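Local coordinates for protein ethylbenzene dehydrogenase alpha-subunit (Aromatoleum aromaticum, PDB 2IVF) that serves as the alpha-subunit of a molybdopterin oxidoreductase, carrying a molybdenum atom, two pterin dinucleotide ligands and an iron/sulfur cluster, at residues A110-C115 with D121-G126; P332-M337 with K341-E346; S387-L390 with K394-Q397. All blocks are in the same frame, centred on the assembly; numbering follows the deposited sequence.

Interaction 1: A110-C115 with D121-G126; sequences AQTPAC and DYNPLG
The backbone N of Thr-112 gives a nearly straight hydrogen bond (169° at the hydrogen) to OD1 of Asn-123, 2.9 Å away, arriving in the amide plane on one of the oxygen's lone pairs. Asparagine suits the spot because its short side chain can present a carbonyl to a main chain that is in neither helix nor strand. Gln-111 N lies close to the same oxygen but at too poor an angle to bond. Thr-112 is held at its other end as well, since its O accepts from Tyr-122 N over 3.1 Å. With OG1 beside the backbone N (chi1 -50°) and CG2 anti to it, the threonine methyl rests 3.5 Å from Tyr-122 CB, and OG1 turns to a hydrogen bond with Gln-767. Both segments belong to the irregular loop between strand 102-108 and helix 134-137, and this loop delivers Gly-126 to the iron/sulfur cluster. An Asx turn shapes its second arm: Asp-121 OD1 accepts from Asn-123 N at 3.1 Å, met from above the carboxylate plane. The same carboxylate makes a salt bridge to Arg-233 of the beta-subunit, so aspartate serves both the turn and the subunit interface. Further along, a cis peptide bond precedes Pro-124, whose CB sits 3.8 Å from Ala-110 CB. One water joins the two backbones here, accepting from Ala-110 N (2.9 Å) and donating to Pro-124 O (2.8 Å). The Tyr-122 ring lies with Pro-113 O at its edge and Thr-112 CG2 oblique to it, and meets Phe-267 and Phe-670 edge-to-face.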
loop_
_atom_site.group_PDB
_atom_site.type_symbol
_atom_site.label_atom_id
_atom_site.label_comp_id
_atom_site.label_asym_id
_atom_site.label_seq_id
_atom_site.Cartn_x
_atom_site.Cartn_y
_atom_site.Cartn_z
ATOM N N ALA A 110 -1.158 17.231 7.828
ATOM C CA ALA A 110 -0.233 17.965 6.942
ATOM C C ALA A 110 0.382 19.169 7.702
ATOM O O ALA A 110 0.266 20.342 7.307
ATOM C CB ALA A 110 -0.990 18.417 5.630
ATOM N N GLN A 111 1.026 18.847 8.815
ATOM C CA GLN A 111 1.645 19.815 9.709
ATOM C C GLN A 111 3.084 19.372 10.028
ATOM O O GLN A 111 3.539 19.491 11.163
ATOM C CB GLN A 111 0.813 19.936 11.007
ATOM C CG GLN A 111 -0.547 20.586 10.770
ATOM C CD GLN A 111 -1.382 20.758 11.994
ATOM O OE1 GLN A 111 -1.328 19.988 12.925
ATOM N NE2 GLN A 111 -2.163 21.821 12.004
ATOM N N THR A 112 3.795 18.911 9.010
ATOM C CA THR A 112 5.200 18.495 9.173
ATOM C C THR A 112 6.072 19.364 8.284
ATOM O O THR A 112 6.250 19.087 7.104
ATOM C CB THR A 112 5.381 17.027 8.870
ATOM O OG1 THR A 112 4.413 16.288 9.598
ATOM C CG2 THR A 112 6.805 16.561 9.210
ATOM N N PRO A 113 6.583 20.462 8.839
ATOM C CA PRO A 113 7.400 21.394 8.055
ATOM C C PRO A 113 8.738 20.842 7.553
ATOM O O PRO A 113 9.174 19.814 8.015
ATOM C CB PRO A 113 7.637 22.552 9.028
ATOM C CG PRO A 113 6.502 22.467 9.992
ATOM C CD PRO A 113 6.393 20.963 10.209
ATOM N N ALA A 114 9.349 21.543 6.604
ATOM C CA ALA A 114 10.708 21.228 6.179
ATOM C C ALA A 114 11.718 21.501 7.322
ATOM O O ALA A 114 11.460 22.308 8.234
ATOM C CB ALA A 114 11.048 22.098 4.929
ATOM N N CYS A 115 12.898 20.891 7.202
ATOM C CA CYS A 115 14.002 21.128 8.116
ATOM C C CYS A 115 14.459 22.566 8.104
ATOM O O CYS A 115 14.817 23.094 9.166
ATOM C CB CYS A 115 15.158 20.166 7.802
ATOM S SG CYS A 115 15.894 20.342 6.207
ATOM N N ASP A 121 8.947 20.354 2.451
ATOM C CA ASP A 121 8.318 19.819 3.651
ATOM C C ASP A 121 7.876 18.377 3.444
ATOM O O ASP A 121 8.102 17.770 2.375
ATOM C CB ASP A 121 7.183 20.747 4.164
ATOM C CG ASP A 121 5.976 20.850 3.201
ATOM O OD1 ASP A 121 5.691 19.880 2.474
ATOM O OD2 ASP A 121 5.307 21.938 3.147
ATOM N N TYR A 122 7.361 17.788 4.523
ATOM C CA TYR A 122 6.998 16.375 4.498
ATOM C C TYR A 122 5.478 16.214 4.196
ATOM O O TYR A 122 4.972 15.083 4.201
ATOM C CB TYR A 122 7.313 15.690 5.814
ATOM C CG TYR A 122 8.755 15.337 6.054
ATOM C CD1 TYR A 122 9.658 16.309 6.417
ATOM C CD2 TYR A 122 9.203 14.007 5.973
ATOM C CE1 TYR A 122 10.997 15.991 6.665
ATOM C CE2 TYR A 122 10.562 13.678 6.217
ATOM C CZ TYR A 122 11.431 14.670 6.577
ATOM O OH TYR A 122 12.751 14.404 6.837
ATOM N N ASN A 123 4.780 17.317 3.940
ATOM C CA ASN A 123 3.336 17.288 3.855
ATOM C C ASN A 123 2.833 16.672 2.555
ATOM O O ASN A 123 3.470 16.834 1.518
ATOM C CB ASN A 123 2.815 18.683 3.969
ATOM C CG ASN A 123 3.032 19.247 5.343
ATOM O OD1 ASN A 123 2.877 18.535 6.334
ATOM N ND2 ASN A 123 3.376 20.516 5.413
ATOM N N PRO A 124 1.645 16.052 2.574
ATOM C CA PRO A 124 0.781 15.804 3.715
ATOM C C PRO A 124 1.047 14.540 4.454
ATOM O O PRO A 124 0.354 14.282 5.445
ATOM C CB PRO A 124 -0.605 15.688 3.072
ATOM C CG PRO A 124 -0.356 15.106 1.704
ATOM C CD PRO A 124 1.019 15.620 1.295
ATOM N N LEU A 125 1.986 13.742 3.955
ATOM C CA LEU A 125 2.183 12.385 4.444
ATOM C C LEU A 125 0.959 11.533 4.117
ATOM O O LEU A 125 0.105 11.940 3.326
ATOM C CB LEU A 125 2.501 12.356 5.964
ATOM C CG LEU A 125 3.841 12.983 6.393
ATOM C CD1 LEU A 125 3.835 13.155 7.918
ATOM C CD2 LEU A 125 5.065 12.168 5.850
ATOM N N GLY A 126 0.902 10.328 4.698
ATOM C CA GLY A 126 -0.233 9.475 4.527
ATOM C C GLY A 126 -0.114 8.481 3.380
ATOM O O GLY A 126 0.824 8.505 2.567
HETATM O O HOH W 1 0.097 14.628 8.208
#

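Interaction 2: P332-M337 with K341-E346; sequences PLLVRM and KFLSAE
Val-335 and Phe-342 form a single backbone bridge, their CA atoms 4.1 Å apart, between two hydrogen bonds: Leu-343 N to Leu-334 O at 2.8 Å and, straighter (174° at the hydrogen), Arg-336 N to Lys-341 O at 2.9 Å. Although the CB of Phe-342 is directed away from the strand, its ring swings back, CG lying anti to the carbonyl carbon (chi1 -71°), and CD1 comes within 3.9 Å of Val-335 CG2. The two side chains cross obliquely. CE1 of the same ring touches Leu-333 CB, also at 3.9 Å, while Leu-334 O lies at the ring's edge. A large aromatic fits this buried place, where it also meets Tyr-815 edge-to-face. Leu-334 and Leu-343 run side by side and point the same way, CD1 of the first 4.1 Å from CD2 of the second, so that branched apolar chains fill a region also reached by Val-366. Arg-336 contributes the aliphatic part of its chain: CG packs 4.0 Å from Leu-343 CD1, and the bend at chi3 (52°) carries the guanidinium on to a salt bridge with Asp-338. Lys-341 gives its NZ to Asp-817 O and to the carboxylate of Asp-819. The single bridge ties the chain that follows strand 334-336, the outer strand of a three-stranded antiparallel sheet, back against it and leads into helix 345-349, opened by a capping box in which the side chain of Ser-344, the N-cap, caps a backbone N of the helix and Asp-347 accepts from Ser-344 N in return.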
loop_
_atom_site.group_PDB
_atom_site.type_symbol
_atom_site.label_atom_id
_atom_site.label_comp_id
_atom_site.label_asym_id
_atom_site.label_seq_id
_atom_site.Cartn_x
_atom_site.Cartn_y
_atom_site.Cartn_z
ATOM N N PRO A 332 43.980 0.038 1.057
ATOM C CA PRO A 332 45.451 0.092 1.133
ATOM C C PRO A 332 46.128 -0.853 2.136
ATOM O O PRO A 332 47.337 -0.806 2.253
ATOM C CB PRO A 332 45.707 1.539 1.561
ATOM C CG PRO A 332 44.561 1.842 2.413
ATOM C CD PRO A 332 43.366 1.176 1.780
ATOM N N LEU A 333 45.388 -1.686 2.864
ATOM C CA LEU A 333 46.043 -2.534 3.860
ATOM C C LEU A 333 46.675 -3.711 3.149
ATOM O O LEU A 333 46.133 -4.215 2.156
ATOM C CB LEU A 333 45.086 -3.019 4.939
ATOM C CG LEU A 333 44.537 -1.931 5.872
ATOM C CD1 LEU A 333 43.564 -2.521 6.872
ATOM C CD2 LEU A 333 45.661 -1.189 6.633
ATOM N N LEU A 334 47.810 -4.137 3.680
ATOM C CA LEU A 334 48.602 -5.188 3.065
ATOM C C LEU A 334 48.166 -6.582 3.486
ATOM O O LEU A 334 47.848 -6.845 4.655
ATOM C CB LEU A 334 50.053 -4.994 3.404
ATOM C CG LEU A 334 50.741 -3.740 2.868
ATOM C CD1 LEU A 334 52.164 -3.688 3.501
ATOM C CD2 LEU A 334 50.826 -3.771 1.338
ATOM N N VAL A 335 48.176 -7.461 2.491
ATOM C CA VAL A 335 47.761 -8.823 2.608
ATOM C C VAL A 335 48.929 -9.670 2.147
ATOM O O VAL A 335 49.650 -9.306 1.220
ATOM C CB VAL A 335 46.485 -9.087 1.760
ATOM C CG1 VAL A 335 46.069 -10.527 1.882
ATOM C CG2 VAL A 335 45.366 -8.198 2.219
ATOM N N ARG A 336 49.141 -10.769 2.853
ATOM C CA ARG A 336 50.219 -11.697 2.599
ATOM C C ARG A 336 49.829 -12.556 1.413
ATOM O O ARG A 336 48.702 -13.060 1.351
ATOM C CB ARG A 336 50.435 -12.584 3.831
ATOM C CG ARG A 336 50.929 -11.840 5.073
ATOM C CD ARG A 336 51.098 -12.747 6.284
ATOM N NE ARG A 336 51.910 -13.922 6.002
ATOM C CZ ARG A 336 52.401 -14.747 6.929
ATOM N NH1 ARG A 336 52.195 -14.542 8.218
ATOM N NH2 ARG A 336 53.091 -15.800 6.553
ATOM N N MET A 337 50.739 -12.711 0.462
ATOM C CA MET A 337 50.470 -13.533 -0.722
ATOM C C MET A 337 50.610 -15.032 -0.453
ATOM O O MET A 337 50.184 -15.848 -1.273
ATOM C CB MET A 337 51.365 -13.116 -1.885
ATOM C CG MET A 337 51.025 -11.743 -2.447
ATOM S SD MET A 337 49.412 -11.735 -3.191
ATOM C CE MET A 337 48.336 -11.247 -1.832
ATOM N N LYS A 341 46.094 -13.551 4.315
ATOM C CA LYS A 341 45.608 -12.862 5.494
ATOM C C LYS A 341 46.322 -11.531 5.631
ATOM O O LYS A 341 47.469 -11.377 5.186
ATOM C CB LYS A 341 45.789 -13.781 6.727
ATOM C CG LYS A 341 44.554 -14.713 6.909
ATOM C CD LYS A 341 44.878 -16.012 7.561
ATOM C CE LYS A 341 43.729 -17.026 7.429
ATOM N NZ LYS A 341 42.377 -16.497 7.787
ATOM N N PHE A 342 45.636 -10.557 6.212
ATOM C CA PHE A 342 46.255 -9.254 6.437
ATOM C C PHE A 342 47.622 -9.439 7.117
ATOM O O PHE A 342 47.778 -10.266 8.044
ATOM C CB PHE A 342 45.379 -8.343 7.293
ATOM C CG PHE A 342 44.138 -7.833 6.600
ATOM C CD1 PHE A 342 44.212 -6.824 5.649
ATOM C CD2 PHE A 342 42.888 -8.345 6.937
ATOM C CE1 PHE A 342 43.063 -6.345 5.017
ATOM C CE2 PHE A 342 41.747 -7.891 6.338
ATOM C CZ PHE A 342 41.820 -6.869 5.359
ATOM N N LEU A 343 48.607 -8.686 6.633
ATOM C CA LEU A 343 49.907 -8.620 7.286
ATOM C C LEU A 343 49.722 -7.985 8.654
ATOM O O LEU A 343 49.174 -6.876 8.739
ATOM C CB LEU A 343 50.868 -7.775 6.463
ATOM C CG LEU A 343 52.275 -7.621 7.029
ATOM C CD1 LEU A 343 52.900 -8.990 7.168
ATOM C CD2 LEU A 343 53.088 -6.692 6.124
ATOM N N SER A 344 50.155 -8.690 9.704
ATOM C CA SER A 344 50.009 -8.214 11.072
ATOM C C SER A 344 51.353 -7.953 11.726
ATOM O O SER A 344 52.405 -8.445 11.275
ATOM C CB SER A 344 49.214 -9.197 11.926
ATOM O OG SER A 344 50.030 -10.229 12.452
ATOM N N ALA A 345 51.316 -7.149 12.784
ATOM C CA ALA A 345 52.517 -6.797 13.517
ATOM C C ALA A 345 53.057 -8.044 14.195
ATOM O O ALA A 345 54.257 -8.167 14.380
ATOM C CB ALA A 345 52.220 -5.714 14.520
ATOM N N GLU A 346 52.158 -8.972 14.545
ATOM C CA GLU A 346 52.552 -10.284 15.072
ATOM C C GLU A 346 53.488 -10.977 14.090
ATOM O O GLU A 346 54.525 -11.477 14.469
ATOM C CB GLU A 346 51.326 -11.184 15.340
ATOM C CG GLU A 346 51.684 -12.372 16.236
ATOM C CD GLU A 346 50.571 -13.395 16.469
ATOM O OE1 GLU A 346 49.448 -13.237 16.002
ATOM O OE2 GLU A 346 50.850 -14.411 17.144
HETATM O O HOH W 2 48.364 -5.293 6.826
#

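Interaction 3: S387-L390 with K394-Q397; sequences SARL and KTIQ
Ile-396 holds CG1 between its backbone N and carbonyl carbon (chi1 54°) and continues extended through chi2, which carries CD1 to the branched end of Leu-390. There CD1 of Ile-396 lies 3.8 Å from Leu-390 CD1 and 3.9 Å from its CD2, the two side chains crossing at about a right angle with the isoleucine methyl set against the leucine fork. Beta-branched isoleucine suits a strand, and leucine offers two methyls for the isoleucine end to rest on. On the other face Thr-395 turns its methyl to Ser-387 CB, 3.6 Å away, and its OG1 to Arg-389. That hydroxyl comes 3.1 Å from Arg-389 CG and lies in the plane of the guanidinium, at its edge, without bonding to it. Serine, threonine and arginine, all polar, suit this exposed face. Beneath these side chains is a regular antiparallel pairing: Ala-388 and Ile-396 exchange two hydrogen bonds of 3.0 Å each, N to O in both directions. Leu-390 N to Lys-394 O, at 2.7 Å and 173° at the hydrogen, closes the pairing next to the turn. The two strands run at 154° to one another. They make a beta hairpin in which strand 395-400 is the middle member of a three-stranded sheet, between 385-389 and 334-336, and leads directly into helix 401-408; Ala-388 and Leu-390 both touch Leu-343.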
loop_
_atom_site.group_PDB
_atom_site.type_symbol
_atom_site.label_atom_id
_atom_site.label_comp_id
_atom_site.label_asym_id
_atom_site.label_seq_id
_atom_site.Cartn_x
_atom_site.Cartn_y
_atom_site.Cartn_z
ATOM N N SER A 387 57.327 -6.377 -0.769
ATOM C CA SER A 387 57.806 -7.437 0.100
ATOM C C SER A 387 57.901 -6.957 1.541
ATOM O O SER A 387 58.061 -5.768 1.800
ATOM C CB SER A 387 59.156 -7.966 -0.383
ATOM O OG SER A 387 59.822 -7.024 -1.192
ATOM N N ALA A 388 57.768 -7.904 2.465
ATOM C CA ALA A 388 57.955 -7.662 3.889
ATOM C C ALA A 388 58.768 -8.814 4.484
ATOM O O ALA A 388 58.542 -9.969 4.131
ATOM C CB ALA A 388 56.609 -7.553 4.574
ATOM N N ARG A 389 59.721 -8.495 5.361
ATOM C CA ARG A 389 60.419 -9.506 6.155
ATOM C C ARG A 389 59.640 -9.799 7.419
ATOM O O ARG A 389 59.362 -8.898 8.202
ATOM C CB ARG A 389 61.823 -9.040 6.559
ATOM C CG ARG A 389 62.887 -9.439 5.590
ATOM C CD ARG A 389 64.244 -8.773 5.886
ATOM N NE ARG A 389 65.071 -8.742 4.678
ATOM C CZ ARG A 389 66.241 -8.107 4.554
ATOM N NH1 ARG A 389 66.754 -7.424 5.576
ATOM N NH2 ARG A 389 66.915 -8.165 3.400
ATOM N N LEU A 390 59.323 -11.064 7.641
ATOM C CA LEU A 390 58.622 -11.458 8.847
ATOM C C LEU A 390 59.581 -11.598 10.041
ATOM O O LEU A 390 60.808 -11.479 9.900
ATOM C CB LEU A 390 57.839 -12.749 8.588
ATOM C CG LEU A 390 56.845 -12.640 7.425
ATOM C CD1 LEU A 390 55.968 -13.871 7.328
ATOM C CD2 LEU A 390 55.960 -11.389 7.565
ATOM N N LYS A 394 62.064 -14.492 7.221
ATOM C CA LYS A 394 61.571 -14.850 5.884
ATOM C C LYS A 394 60.923 -13.652 5.223
ATOM O O LYS A 394 60.185 -12.911 5.862
ATOM C CB LYS A 394 60.535 -15.978 5.988
ATOM C CG LYS A 394 60.384 -16.851 4.733
ATOM C CD LYS A 394 60.331 -18.375 5.090
ATOM C CE LYS A 394 58.961 -18.809 5.674
ATOM N NZ LYS A 394 58.831 -20.314 5.820
ATOM N N THR A 395 61.196 -13.469 3.939
ATOM C CA THR A 395 60.571 -12.397 3.163
ATOM C C THR A 395 59.450 -12.969 2.299
ATOM O O THR A 395 59.611 -14.017 1.672
ATOM C CB THR A 395 61.609 -11.669 2.262
ATOM O OG1 THR A 395 62.658 -11.162 3.083
ATOM C CG2 THR A 395 60.973 -10.491 1.492
ATOM N N ILE A 396 58.318 -12.279 2.276
ATOM C CA ILE A 396 57.196 -12.694 1.460
ATOM C C ILE A 396 56.720 -11.514 0.646
ATOM O O ILE A 396 57.022 -10.364 0.965
ATOM C CB ILE A 396 56.035 -13.228 2.313
ATOM C CG1 ILE A 396 55.634 -12.195 3.388
ATOM C CG2 ILE A 396 56.443 -14.573 2.937
ATOM C CD1 ILE A 396 54.412 -12.557 4.169
ATOM N N GLN A 397 55.985 -11.826 -0.416
ATOM C CA GLN A 397 55.303 -10.834 -1.209
ATOM C C GLN A 397 54.036 -10.437 -0.452
ATOM O O GLN A 397 53.350 -11.299 0.106
ATOM C CB GLN A 397 54.868 -11.414 -2.565
ATOM C CG GLN A 397 55.903 -11.409 -3.701
ATOM C CD GLN A 397 55.204 -11.477 -5.065
ATOM O OE1 GLN A 397 54.090 -10.949 -5.236
ATOM N NE2 GLN A 397 55.837 -12.122 -6.025
#

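Interactions 2 and 3 are neighbours, with centres about 11 Å apart, and meet at one antiparallel sheet: strand 334-336 pairs with strand 395-400, and Met-337 N probably donates to Gln-397 O at 3.0 Å. Their side chains merge too, for Arg-336 NE packs 3.4 Å from Ile-396 CD1, and Leu-343 CD1 lies 3.9 Å from Leu-390 CD2. Interaction 1 is remote, its centre about 51 Å from that of interaction 2 and about 61 Å from that of interaction 3. It alone reaches the iron/sulfur cluster, through Gly-126, and the beta-subunit, whereas no other protein chain touches the segments of interactions 2 and 3.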